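Local coordinates for Thiol:disulfide interchange protein, thioredoxin family protein (Chlorobaculum tepidum, PDB 3OR5) that probably works as a thioredoxin-fold thiol-disulfide oxidoreductase, possibly in cytochrome c-type biogenesis, at residues Lys35-Phe41 against Thr119-Ala125; Thr12-Phe17 against Ala105-Tyr109; Phe41-Trp45 against Asn81-Tyr85. All coordinates share one frame; numbering follows the deposited sequence.

Interaction 1 (Lys35-Phe41 against Thr119-Ala125)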
ATOM      1  N   LYS A  35      -1.277 -12.593  -5.466  1.00 16.51           N
ATOM      2  CA  LYS A  35      -1.285 -11.254  -6.027  1.00 15.29           C
ATOM      3  C   LYS A  35      -0.081 -10.439  -5.562  1.00 15.66           C
ATOM      4  O   LYS A  35       0.331 -10.581  -4.462  1.00 16.68           O
ATOM      5  CB  LYS A  35      -2.566 -10.521  -5.624  1.00 16.90           C
ATOM      6  CG  LYS A  35      -3.827 -11.028  -6.230  1.00 22.26           C
ATOM      7  CD  LYS A  35      -4.980 -10.064  -6.091  1.00 29.10           C
ATOM      8  CE  LYS A  35      -6.235 -10.570  -6.692  1.00 32.44           C
ATOM      9  NZ  LYS A  35      -7.427  -9.914  -6.135  1.00 40.12           N
ATOM     10  N   ALA A  36       0.450  -9.612  -6.445  1.00 13.69           N
ATOM     11  CA  ALA A  36       1.479  -8.638  -5.994  1.00 13.09           C
ATOM     12  C   ALA A  36       0.657  -7.491  -5.405  1.00 11.65           C
ATOM     13  O   ALA A  36      -0.477  -7.242  -5.794  1.00 12.10           O
ATOM     14  CB  ALA A  36       2.309  -8.167  -7.101  1.00 12.63           C
ATOM     15  N   TYR A  37       1.234  -6.787  -4.403  1.00 10.14           N
ATOM     16  CA  TYR A  37       0.481  -5.636  -3.899  1.00  9.59           C
ATOM     17  C   TYR A  37       1.509  -4.685  -3.265  1.00 10.53           C
ATOM     18  O   TYR A  37       2.624  -5.108  -2.888  1.00 11.59           O
ATOM     19  CB  TYR A  37      -0.603  -5.996  -2.911  1.00  9.42           C
ATOM     20  CG  TYR A  37      -0.191  -6.865  -1.707  1.00 10.79           C
ATOM     21  CD1 TYR A  37       0.044  -6.259  -0.494  1.00 14.27           C
ATOM     22  CD2 TYR A  37      -0.177  -8.261  -1.788  1.00 15.92           C
ATOM     23  CE1 TYR A  37       0.331  -7.023   0.652  1.00 15.92           C
ATOM     24  CE2 TYR A  37       0.096  -9.012  -0.699  1.00 20.76           C
ATOM     25  CZ  TYR A  37       0.420  -8.410   0.483  1.00 20.09           C
ATOM     26  OH  TYR A  37       0.654  -9.160   1.622  1.00 23.86           O
ATOM     27  N   ILE A  38       1.084  -3.440  -3.128  1.00 10.23           N
ATOM     28  CA  ILE A  38       1.967  -2.418  -2.465  1.00  8.56           C
ATOM     29  C   ILE A  38       1.130  -1.832  -1.370  1.00 10.18           C
ATOM     30  O   ILE A  38       0.013  -1.324  -1.639  1.00 11.33           O
ATOM     31  CB  ILE A  38       2.444  -1.352  -3.483  1.00  8.69           C
ATOM     32  CG1 ILE A  38       3.482  -1.950  -4.449  1.00 12.00           C
ATOM     33  CG2 ILE A  38       3.067  -0.177  -2.740  1.00 12.03           C
ATOM     34  CD1 ILE A  38       3.777  -0.997  -5.665  1.00 13.41           C
ATOM     35  N   VAL A  39       1.674  -1.871  -0.128  1.00 10.04           N
ATOM     36  CA  VAL A  39       0.941  -1.315   1.041  1.00  9.46           C
ATOM     37  C   VAL A  39       1.568   0.056   1.275  1.00  9.54           C
ATOM     38  O   VAL A  39       2.775   0.171   1.474  1.00 10.54           O
ATOM     39  CB  VAL A  39       1.126  -2.204   2.239  1.00 10.92           C
ATOM     40  CG1 VAL A  39       0.435  -1.577   3.495  1.00 12.94           C
ATOM     41  CG2 VAL A  39       0.576  -3.629   1.932  1.00 13.45           C
ATOM     42  N   ASN A  40       0.732   1.087   1.221  1.00  8.69           N
ATOM     43  CA  ASN A  40       1.163   2.525   1.215  1.00  9.25           C
ATOM     44  C   ASN A  40       0.671   3.110   2.510  1.00  8.85           C
ATOM     45  O   ASN A  40      -0.530   3.290   2.733  1.00  9.74           O
ATOM     46  CB  ASN A  40       0.562   3.272   0.025  1.00  9.16           C
ATOM     47  CG  ASN A  40       0.854   4.745   0.081  1.00 11.47           C
ATOM     48  OD1 ASN A  40       2.045   5.131   0.256  1.00 16.78           O
ATOM     49  ND2 ASN A  40      -0.079   5.515  -0.168  1.00  9.64           N
ATOM     50  N   PHE A  41       1.632   3.473   3.386  1.00  9.96           N
ATOM     51  CA  PHE A  41       1.296   4.227   4.633  1.00 11.16           C
ATOM     52  C   PHE A  41       1.375   5.657   4.240  1.00 10.12           C
ATOM     53  O   PHE A  41       2.419   6.138   3.726  1.00 11.45           O
ATOM     54  CB  PHE A  41       2.331   3.929   5.750  1.00 10.85           C
ATOM     55  CG  PHE A  41       2.079   2.572   6.388  1.00 10.86           C
ATOM     56  CD1 PHE A  41       1.381   2.406   7.612  1.00 11.79           C
ATOM     57  CD2 PHE A  41       2.555   1.431   5.716  1.00 11.47           C
ATOM     58  CE1 PHE A  41       1.124   1.130   8.134  1.00 11.38           C
ATOM     59  CE2 PHE A  41       2.300   0.128   6.234  1.00 10.73           C
ATOM     60  CZ  PHE A  41       1.651  -0.030   7.497  1.00 12.71           C
ATOM     61  N   THR A 119       5.520   5.792   3.201  1.00 15.67           N
ATOM     62  CA  THR A 119       6.431   4.643   3.213  1.00 15.12           C
ATOM     63  C   THR A 119       5.560   3.516   2.655  1.00 13.92           C
ATOM     64  O   THR A 119       4.433   3.307   3.140  1.00 13.27           O
ATOM     65  CB  THR A 119       6.821   4.269   4.627  1.00 15.17           C
ATOM     66  OG1 THR A 119       7.693   5.309   5.219  1.00 18.44           O
ATOM     67  CG2 THR A 119       7.704   2.988   4.629  1.00 15.93           C
ATOM     68  N   SER A 120       6.121   2.801   1.699  1.00 13.13           N
ATOM     69  CA  SER A 120       5.340   1.728   1.122  1.00 12.89           C
ATOM     70  C   SER A 120       6.153   0.468   1.073  1.00 13.27           C
ATOM     71  O   SER A 120       7.374   0.476   1.058  1.00 14.37           O
ATOM     72  CB  SER A 120       4.976   2.114  -0.283  1.00 14.05           C
ATOM     73  OG  SER A 120       4.170   3.338  -0.392  1.00 14.97           O
ATOM     74  N   PHE A 121       5.448  -0.646   1.051  1.00 10.73           N
ATOM     75  CA  PHE A 121       6.103  -2.010   1.055  1.00  9.90           C
ATOM     76  C   PHE A 121       5.662  -2.738  -0.159  1.00  9.99           C
ATOM     77  O   PHE A 121       4.444  -2.740  -0.481  1.00  9.88           O
ATOM     78  CB  PHE A 121       5.684  -2.751   2.314  1.00  9.33           C
ATOM     79  CG  PHE A 121       6.131  -2.045   3.568  1.00 11.44           C
ATOM     80  CD1 PHE A 121       7.378  -2.297   4.057  1.00 13.10           C
ATOM     81  CD2 PHE A 121       5.329  -1.069   4.170  1.00 12.94           C
ATOM     82  CE1 PHE A 121       7.827  -1.631   5.196  1.00 14.28           C
ATOM     83  CE2 PHE A 121       5.797  -0.344   5.307  1.00 13.84           C
ATOM     84  CZ  PHE A 121       7.045  -0.636   5.819  1.00 11.59           C
ATOM     85  N   VAL A 122       6.627  -3.314  -0.862  1.00  8.41           N
ATOM     86  CA  VAL A 122       6.292  -4.061  -2.135  1.00  9.69           C
ATOM     87  C   VAL A 122       6.260  -5.529  -1.840  1.00 11.00           C
ATOM     88  O   VAL A 122       7.275  -6.104  -1.390  1.00 12.14           O
ATOM     89  CB  VAL A 122       7.322  -3.767  -3.201  1.00 10.11           C
ATOM     90  CG1 VAL A 122       6.908  -4.524  -4.512  1.00 11.82           C
ATOM     91  CG2 VAL A 122       7.511  -2.227  -3.507  1.00 13.28           C
ATOM     92  N   ILE A 123       5.107  -6.169  -2.056  1.00 11.89           N
ATOM     93  CA  ILE A 123       4.940  -7.625  -1.822  1.00 12.47           C
ATOM     94  C   ILE A 123       4.773  -8.293  -3.171  1.00 14.09           C
ATOM     95  O   ILE A 123       3.909  -7.904  -3.976  1.00 14.48           O
ATOM     96  CB  ILE A 123       3.730  -7.933  -0.931  1.00 12.96           C
ATOM     97  CG1 ILE A 123       3.972  -7.567   0.520  1.00 15.52           C
ATOM     98  CG2 ILE A 123       3.488  -9.477  -0.892  1.00 13.10           C
ATOM     99  CD1 ILE A 123       3.844  -6.061   0.782  1.00 15.80           C
ATOM    100  N   ASP A 124       5.646  -9.234  -3.469  1.00 14.71           N
ATOM    101  CA  ASP A 124       5.583  -9.751  -4.827  1.00 16.66           C
ATOM    102  C   ASP A 124       4.560 -10.900  -4.844  1.00 16.67           C
ATOM    103  O   ASP A 124       3.967 -11.256  -3.833  1.00 17.33           O
ATOM    104  CB  ASP A 124       6.934 -10.197  -5.299  1.00 17.98           C
ATOM    105  CG  ASP A 124       7.510 -11.290  -4.450  1.00 22.07           C
ATOM    106  OD1 ASP A 124       6.800 -12.113  -3.796  1.00 24.40           O
ATOM    107  OD2 ASP A 124       8.769 -11.316  -4.507  1.00 26.80           O
ATOM    108  N   ALA A 125       4.324 -11.410  -6.065  1.00 17.51           N
ATOM    109  CA  ALA A 125       3.279 -12.388  -6.284  1.00 20.26           C
ATOM    110  C   ALA A 125       3.609 -13.749  -5.648  1.00 23.76           C
ATOM    111  O   ALA A 125       2.675 -14.564  -5.492  1.00 25.39           O
ATOM    112  CB  ALA A 125       3.012 -12.568  -7.789  1.00 20.52           C
TER
HETATM  113  O   HOH W   1       1.098 -12.191  -2.424  1.00 25.03           O
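Ile123 lies across the phenol ring of Tyr37, and its side chain can be traced over that ring atom by atom. CB sits above the ring centre, 3.7 Å from the centroid of Tyr37, in a CH-pi contact. From there the two branches diverge: CG2 drops onto one rim, 3.4 Å from CE2 of Tyr37, while CG1 passes over CZ and CE1. The terminal CD1 reaches CE1 of Tyr37 at 3.6 Å and also approaches CG2 of Val39, 4.2 Å away. The ring can lie under its cross-strand partner because the first torsion of Tyr37 (chi1 53°) sets CG between the backbone N and the carbonyl carbon. An isoleucine suits the place, since its branched chain lays four carbons (CB, CG1, CG2 and CD1) against a flat ring.

Beneath this packing, the antiparallel strands are joined by paired backbone hydrogen bonds at Tyr37 with Ile123, Val39 with Phe121 and Phe41 with Thr119. Ile123 N, 2.8 Å from Tyr37 O, lies almost in line with that carbonyl (178° at O). Phe41 and Phe121 meet obliquely, CE2 to CE2 at 3.6 Å.

Strand 36-42 is central in the thioredoxin sheet, between strands 68-74 and 119-123, and 129-133 follows outside the latter. Ile38 and Val122, on the face away from Tyr37, pack against Ile145 of helix 139-150.

Interaction 2 (Thr12-Phe17 against Ala105-Tyr109)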
ATOM      1  N   THR A  12      11.000 -13.316   2.953  1.00 27.12           N
ATOM      2  CA  THR A  12      10.527 -12.404   3.979  1.00 25.97           C
ATOM      3  C   THR A  12       8.994 -12.400   3.803  1.00 23.75           C
ATOM      4  O   THR A  12       8.473 -11.483   3.214  1.00 22.90           O
ATOM      5  CB  THR A  12      11.117 -10.999   3.660  1.00 26.05           C
ATOM      6  OG1 THR A  12      12.562 -11.064   3.741  1.00 33.08           O
ATOM      7  CG2 THR A  12      10.618  -9.918   4.602  1.00 27.26           C
ATOM      8  N   PRO A  13       8.277 -13.389   4.373  1.00 23.86           N
ATOM      9  CA  PRO A  13       6.839 -13.590   4.158  1.00 23.96           C
ATOM     10  C   PRO A  13       6.090 -12.328   4.582  1.00 24.64           C
ATOM     11  O   PRO A  13       6.454 -11.646   5.564  1.00 25.66           O
ATOM     12  CB  PRO A  13       6.496 -14.766   5.105  1.00 25.42           C
ATOM     13  CG  PRO A  13       7.870 -15.409   5.340  1.00 24.87           C
ATOM     14  CD  PRO A  13       8.790 -14.285   5.432  1.00 26.19           C
ATOM     15  N   ALA A  14       5.089 -11.950   3.781  1.00 23.10           N
ATOM     16  CA  ALA A  14       4.282 -10.797   4.138  1.00 22.56           C
ATOM     17  C   ALA A  14       3.430 -11.120   5.361  1.00 20.65           C
ATOM     18  O   ALA A  14       3.089 -12.275   5.582  1.00 22.08           O
ATOM     19  CB  ALA A  14       3.372 -10.475   2.982  1.00 22.16           C
ATOM     20  N   PRO A  15       3.061 -10.104   6.109  1.00 21.13           N
ATOM     21  CA  PRO A  15       2.199 -10.352   7.272  1.00 21.63           C
ATOM     22  C   PRO A  15       0.729 -10.530   6.906  1.00 21.21           C
ATOM     23  O   PRO A  15       0.296 -10.167   5.824  1.00 20.39           O
ATOM     24  CB  PRO A  15       2.321  -9.067   8.084  1.00 23.17           C
ATOM     25  CG  PRO A  15       2.724  -8.003   7.087  1.00 24.57           C
ATOM     26  CD  PRO A  15       3.328  -8.667   5.905  1.00 22.87           C
ATOM     27  N   SER A  16      -0.034 -11.121   7.810  1.00 20.91           N
ATOM     28  CA  SER A  16      -1.485 -11.207   7.651  1.00 21.42           C
ATOM     29  C   SER A  16      -2.057  -9.982   8.292  1.00 20.20           C
ATOM     30  O   SER A  16      -1.620  -9.560   9.354  1.00 21.76           O
ATOM     31  CB  SER A  16      -2.019 -12.419   8.440  1.00 24.24           C
ATOM     32  OG  SER A  16      -1.817 -13.605   7.682  1.00 30.56           O
ATOM     33  N   PHE A  17      -3.048  -9.399   7.623  1.00 19.20           N
ATOM     34  CA  PHE A  17      -3.717  -8.279   8.223  1.00 17.14           C
ATOM     35  C   PHE A  17      -5.115  -8.109   7.566  1.00 15.19           C
ATOM     36  O   PHE A  17      -5.364  -8.545   6.478  1.00 18.37           O
ATOM     37  CB  PHE A  17      -2.898  -6.968   8.010  1.00 17.26           C
ATOM     38  CG  PHE A  17      -2.596  -6.611   6.566  1.00 16.52           C
ATOM     39  CD1 PHE A  17      -3.222  -5.509   6.024  1.00 21.95           C
ATOM     40  CD2 PHE A  17      -1.666  -7.274   5.787  1.00 18.72           C
ATOM     41  CE1 PHE A  17      -2.941  -5.089   4.729  1.00 22.19           C
ATOM     42  CE2 PHE A  17      -1.398  -6.896   4.465  1.00 18.91           C
ATOM     43  CZ  PHE A  17      -2.076  -5.805   3.925  1.00 20.66           C
ATOM     44  N   ALA A 105       2.436  -4.604  12.129  1.00 21.74           N
ATOM     45  CA  ALA A 105       2.551  -5.631  11.088  1.00 21.61           C
ATOM     46  C   ALA A 105       3.704  -5.391  10.077  1.00 22.04           C
ATOM     47  O   ALA A 105       4.304  -6.358   9.598  1.00 22.91           O
ATOM     48  CB  ALA A 105       1.253  -5.871  10.342  1.00 22.43           C
ATOM     49  N   PHE A 106       3.962  -4.116   9.772  1.00 19.00           N
ATOM     50  CA  PHE A 106       4.980  -3.678   8.819  1.00 17.30           C
ATOM     51  C   PHE A 106       6.233  -3.010   9.388  1.00 15.90           C
ATOM     52  O   PHE A 106       7.238  -2.899   8.703  1.00 17.11           O
ATOM     53  CB  PHE A 106       4.329  -2.779   7.762  1.00 18.57           C
ATOM     54  CG  PHE A 106       3.436  -3.535   6.898  1.00 15.20           C
ATOM     55  CD1 PHE A 106       3.912  -4.202   5.808  1.00 16.72           C
ATOM     56  CD2 PHE A 106       2.067  -3.672   7.277  1.00 17.86           C
ATOM     57  CE1 PHE A 106       3.049  -4.969   4.999  1.00 21.08           C
ATOM     58  CE2 PHE A 106       1.240  -4.427   6.483  1.00 16.22           C
ATOM     59  CZ  PHE A 106       1.691  -5.027   5.363  1.00 16.16           C
ATOM     60  N   ASN A 107       6.164  -2.550  10.642  1.00 16.83           N
ATOM     61  CA  ASN A 107       7.266  -1.848  11.278  1.00 18.26           C
ATOM     62  C   ASN A 107       8.567  -2.627  11.232  1.00 15.66           C
ATOM     63  O   ASN A 107       9.646  -1.972  11.150  1.00 16.89           O
ATOM     64  CB  ASN A 107       6.942  -1.742  12.804  1.00 20.93           C
ATOM     65  CG  ASN A 107       6.588  -0.410  13.198  1.00 25.96           C
ATOM     66  OD1 ASN A 107       6.720   0.572  12.448  1.00 26.76           O
ATOM     67  ND2 ASN A 107       6.087  -0.335  14.435  1.00 30.58           N
ATOM     68  N   GLY A 108       8.469  -3.941  11.357  1.00 16.28           N
ATOM     69  CA  GLY A 108       9.661  -4.792  11.432  1.00 17.31           C
ATOM     70  C   GLY A 108      10.518  -4.817  10.187  1.00 17.82           C
ATOM     71  O   GLY A 108      11.683  -5.282  10.220  1.00 17.01           O
ATOM     72  N   TYR A 109       9.949  -4.384   9.050  1.00 15.16           N
ATOM     73  CA  TYR A 109      10.711  -4.437   7.770  1.00 15.35           C
ATOM     74  C   TYR A 109      11.602  -3.241   7.528  1.00 15.59           C
ATOM     75  O   TYR A 109      12.349  -3.203   6.537  1.00 15.27           O
ATOM     76  CB  TYR A 109       9.743  -4.610   6.570  1.00 14.87           C
ATOM     77  CG  TYR A 109       8.856  -5.822   6.693  1.00 16.50           C
ATOM     78  CD1 TYR A 109       9.340  -7.143   6.606  1.00 22.08           C
ATOM     79  CD2 TYR A 109       7.508  -5.648   6.848  1.00 20.08           C
ATOM     80  CE1 TYR A 109       8.443  -8.246   6.749  1.00 24.74           C
ATOM     81  CE2 TYR A 109       6.648  -6.730   7.002  1.00 24.44           C
ATOM     82  CZ  TYR A 109       7.122  -7.997   6.954  1.00 23.89           C
ATOM     83  OH  TYR A 109       6.220  -9.031   7.121  1.00 27.68           O
TER
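Tyr109 hands its phenol hydrogen to the backbone of Pro13: OH donates to Pro13 O at 3.1 Å, lying in the plane of that carbonyl with a C=O...O angle of 148°. This is the hydrogen bond between the two segments, and a tyrosine suits the place because it carries a donor at the end of a long apolar ring, far enough to reach the main chain of the opposing loop.

Close van der Waals contacts pack beside Tyr109. CD of Pro15 comes to 3.2 Å from the hydroxyl oxygen, OH of Tyr109, and CG2 of Thr12 lies 3.5 Å from CE1 of Tyr109. A separate apolar contact further along the loop brings CB of Pro15 to 4.1 Å from CB of Ala105. The small alanine at the helix surface lets the proline ring come close.

In the thioredoxin fold a helix runs before the second, antiparallel half of the sheet, and here helix 100-107 fills that position ahead of strand 119-123. The loop 12-17 runs beside its C-terminal end, so both lie over the sheet face that carries Tyr37, Val39 and Phe121; Phe17 and Phe106 each touch Val39.

The remaining contacts involve aromatic faces. CG of Pro15 stands over one face of Phe106, 3.8 Å from the ring centroid, in a CH-pi contact displaced toward the rim. Proline is well suited to this, being a compact ring of C-H groups with little freedom to turn aside. Phe106 in turn directs its edge at the face of Phe17 in a T-shaped pair, with planes at 82° and centroids 5.3 Å apart. The first torsion of Phe17 (chi1 57°) places CG between the backbone N and the carbonyl carbon and presents the ring face to Phe106, with CE2 3.7 Å from CZ of Phe106.

Interaction 3 (Phe41-Trp45 against Asn81-Tyr85)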
ATOM      1  N   PHE A  41       1.632   3.473   3.386  1.00  9.96           N
ATOM      2  CA  PHE A  41       1.296   4.227   4.633  1.00 11.16           C
ATOM      3  C   PHE A  41       1.375   5.657   4.240  1.00 10.12           C
ATOM      4  O   PHE A  41       2.419   6.138   3.726  1.00 11.45           O
ATOM      5  CB  PHE A  41       2.331   3.929   5.750  1.00 10.85           C
ATOM      6  CG  PHE A  41       2.079   2.572   6.388  1.00 10.86           C
ATOM      7  CD1 PHE A  41       1.381   2.406   7.612  1.00 11.79           C
ATOM      8  CD2 PHE A  41       2.555   1.431   5.716  1.00 11.47           C
ATOM      9  CE1 PHE A  41       1.124   1.130   8.134  1.00 11.38           C
ATOM     10  CE2 PHE A  41       2.300   0.128   6.234  1.00 10.73           C
ATOM     11  CZ  PHE A  41       1.651  -0.030   7.497  1.00 12.71           C
ATOM     12  N   PHE A  42       0.281   6.364   4.435  1.00 10.35           N
ATOM     13  CA  PHE A  42       0.167   7.744   3.888  1.00  9.06           C
ATOM     14  C   PHE A  42      -0.694   8.642   4.766  1.00  9.98           C
ATOM     15  O   PHE A  42      -1.439   8.121   5.613  1.00  9.88           O
ATOM     16  CB  PHE A  42      -0.492   7.758   2.458  1.00  9.77           C
ATOM     17  CG  PHE A  42      -1.964   7.454   2.486  1.00 10.52           C
ATOM     18  CD1 PHE A  42      -2.894   8.473   2.285  1.00 14.48           C
ATOM     19  CD2 PHE A  42      -2.436   6.145   2.712  1.00 11.11           C
ATOM     20  CE1 PHE A  42      -4.260   8.229   2.359  1.00 14.36           C
ATOM     21  CE2 PHE A  42      -3.836   5.881   2.741  1.00 11.56           C
ATOM     22  CZ  PHE A  42      -4.743   6.929   2.581  1.00 14.57           C
ATOM     23  N   ALA A  43      -0.651   9.996   4.508  1.00 10.02           N
ATOM     24  CA  ALA A  43      -1.633  10.859   5.049  1.00 10.92           C
ATOM     25  C   ALA A  43      -2.098  11.793   3.938  1.00 11.69           C
ATOM     26  O   ALA A  43      -1.308  12.137   3.054  1.00 12.31           O
ATOM     27  CB  ALA A  43      -1.046  11.699   6.245  1.00 12.23           C
ATOM     28  N   THR A  44      -3.380  12.144   3.973  1.00 10.66           N
ATOM     29  CA  THR A  44      -3.889  12.975   2.842  1.00 11.53           C
ATOM     30  C   THR A  44      -3.409  14.426   3.009  1.00 12.79           C
ATOM     31  O   THR A  44      -3.484  15.160   2.037  1.00 13.95           O
ATOM     32  CB  THR A  44      -5.400  12.992   2.718  1.00 12.78           C
ATOM     33  OG1 THR A  44      -6.007  13.802   3.750  1.00 12.61           O
ATOM     34  CG2 THR A  44      -5.956  11.541   2.804  1.00 13.31           C
ATOM     35  N   TRP A  45      -2.959  14.803   4.212  1.00 11.66           N
ATOM     36  CA  TRP A  45      -2.441  16.170   4.370  1.00 12.39           C
ATOM     37  C   TRP A  45      -1.004  16.328   3.924  1.00 14.25           C
ATOM     38  O   TRP A  45      -0.452  17.456   3.877  1.00 14.09           O
ATOM     39  CB  TRP A  45      -2.620  16.621   5.826  1.00 12.35           C
ATOM     40  CG  TRP A  45      -2.050  15.672   6.880  1.00 11.98           C
ATOM     41  CD1 TRP A  45      -2.806  14.877   7.704  1.00 12.77           C
ATOM     42  CD2 TRP A  45      -0.689  15.434   7.229  1.00 13.77           C
ATOM     43  NE1 TRP A  45      -1.996  14.203   8.539  1.00 12.41           N
ATOM     44  CE2 TRP A  45      -0.700  14.499   8.287  1.00 13.75           C
ATOM     45  CE3 TRP A  45       0.540  15.929   6.787  1.00 12.36           C
ATOM     46  CZ2 TRP A  45       0.462  14.067   8.918  1.00 13.17           C
ATOM     47  CZ3 TRP A  45       1.720  15.499   7.409  1.00 15.97           C
ATOM     48  CH2 TRP A  45       1.665  14.540   8.430  1.00 16.31           C
ATOM     49  N   ASN A  81     -11.722  13.235   6.873  1.00 10.80           N
ATOM     50  CA  ASN A  81     -10.739  13.768   5.925  1.00  9.94           C
ATOM     51  C   ASN A  81     -10.316  12.697   4.942  1.00  9.42           C
ATOM     52  O   ASN A  81     -10.340  12.958   3.730  1.00 11.50           O
ATOM     53  CB  ASN A  81      -9.535  14.312   6.768  1.00 10.73           C
ATOM     54  CG  ASN A  81      -8.640  15.291   5.995  1.00 12.56           C
ATOM     55  OD1 ASN A  81      -9.085  16.159   5.261  1.00 11.69           O
ATOM     56  ND2 ASN A  81      -7.339  15.111   6.170  1.00 12.71           N
ATOM     57  N   VAL A  82     -10.031  11.474   5.403  1.00  9.81           N
ATOM     58  CA  VAL A  82      -9.592  10.398   4.486  1.00 10.48           C
ATOM     59  C   VAL A  82     -10.773   9.976   3.567  1.00 10.49           C
ATOM     60  O   VAL A  82     -10.578   9.814   2.357  1.00 11.65           O
ATOM     61  CB  VAL A  82      -9.098   9.202   5.283  1.00  8.83           C
ATOM     62  CG1 VAL A  82      -8.615   8.083   4.281  1.00 11.20           C
ATOM     63  CG2 VAL A  82      -7.872   9.639   6.022  1.00  9.37           C
ATOM     64  N   LYS A  83     -11.991   9.852   4.135  1.00 12.47           N
ATOM     65  CA  LYS A  83     -13.149   9.478   3.294  1.00 13.19           C
ATOM     66  C   LYS A  83     -13.395  10.536   2.196  1.00 12.39           C
ATOM     67  O   LYS A  83     -13.626  10.219   1.013  1.00 13.06           O
ATOM     68  CB  LYS A  83     -14.416   9.394   4.175  1.00 11.05           C
ATOM     69  CG  LYS A  83     -15.734   9.049   3.433  1.00 17.18           C
ATOM     70  CD  LYS A  83     -15.980   7.559   3.517  1.00 24.71           C
ATOM     71  CE  LYS A  83     -17.395   7.154   2.906  1.00 26.00           C
ATOM     72  NZ  LYS A  83     -17.396   7.603   1.464  1.00 27.20           N
ATOM     73  N   ASN A  84     -13.283  11.824   2.528  1.00 12.06           N
ATOM     74  CA  ASN A  84     -13.436  12.840   1.477  1.00 12.99           C
ATOM     75  C   ASN A  84     -12.330  12.859   0.434  1.00 11.38           C
ATOM     76  O   ASN A  84     -12.589  13.057  -0.701  1.00 12.06           O
ATOM     77  CB  ASN A  84     -13.592  14.237   2.086  1.00 11.79           C
ATOM     78  CG  ASN A  84     -14.401  15.118   1.183  1.00 15.69           C
ATOM     79  OD1 ASN A  84     -15.523  14.721   0.759  1.00 17.49           O
ATOM     80  ND2 ASN A  84     -13.854  16.239   0.800  1.00 17.55           N
ATOM     81  N   TYR A  85     -11.075  12.596   0.817  1.00 10.96           N
ATOM     82  CA  TYR A  85     -10.005  12.507  -0.132  1.00 11.14           C
ATOM     83  C   TYR A  85     -10.238  11.325  -1.126  1.00 11.61           C
ATOM     84  O   TYR A  85     -10.014  11.449  -2.320  1.00 11.26           O
ATOM     85  CB  TYR A  85      -8.686  12.332   0.642  1.00 11.78           C
ATOM     86  CG  TYR A  85      -7.499  12.457  -0.268  1.00 10.87           C
ATOM     87  CD1 TYR A  85      -7.195  13.637  -0.897  1.00 13.48           C
ATOM     88  CD2 TYR A  85      -6.655  11.331  -0.454  1.00 14.67           C
ATOM     89  CE1 TYR A  85      -6.087  13.724  -1.746  1.00 16.06           C
ATOM     90  CE2 TYR A  85      -5.539  11.438  -1.291  1.00 15.63           C
ATOM     91  CZ  TYR A  85      -5.271  12.608  -1.907  1.00 17.89           C
ATOM     92  OH  TYR A  85      -4.163  12.656  -2.730  1.00 23.55           O
TER
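Thr44 rests its methyl and CB on the ring of Tyr85, joining the loop after strand 36-42 to helix 79-89. That helix connects strand 68-74 to the parallel strand 95-97 in a beta-alpha-beta crossover, consistent with the helix-strand insert of TlpA-like members of the thioredoxin fold. The loop leads into a CxxC pattern of the thioredoxin type, Cys46 and Cys49.

The CH-pi contact is made by CB of Thr44, 4.0 Å from the ring centroid of Tyr85 and displaced toward the rim. Tyr85 turns this face to the loop because its chi1 of -171° extends the side chain away from the backbone N. Trimming Tyr85 to an alanine removes the ring under Thr44 and would probably leave the Thr44 methyl without its partner and open a gap beside Arg50 and Ile53 of helix 47-63.

Among apolar contacts, CZ of Phe42 comes to 4.4 Å from CG1 of Val82, a looser touch. Both are also in contact with Val95, so these bulky residues tie helix and sheet together.

The polar ends converge on Glu77, whose two carboxylate oxygens are hydrogen-bonded separately, OE2 to Thr44 OG1 and OE1 to Asn81 ND2. A threonine fits here by offering a hydroxyl to the acid and a methyl to the ring. That methyl, CG2, is 3.3 Å from CD2 of Tyr85.

In the fold
Strand 36-42 threads through the arrangement: interaction 1 uses its length, interaction 3 its end and the loop beyond, and their segments overlap at Phe41, which of the two makes contacts in interaction 1. Interaction 2 lies over one face of the same five-stranded sheet, its centre about 10 Å from that of interaction 1 and about 22 Å from that of interaction 3, while 1 and 3 are about 18 Å apart. Phe41 CZ packs 3.7 Å from Phe106 CD2, linking the sheet to helix 100-107. Along the chain, interactions 1 and 2 interleave, and interaction 3 is nested inside both loops. Residues distant in sequence thus converge on the central strand leading to the putative redox motif.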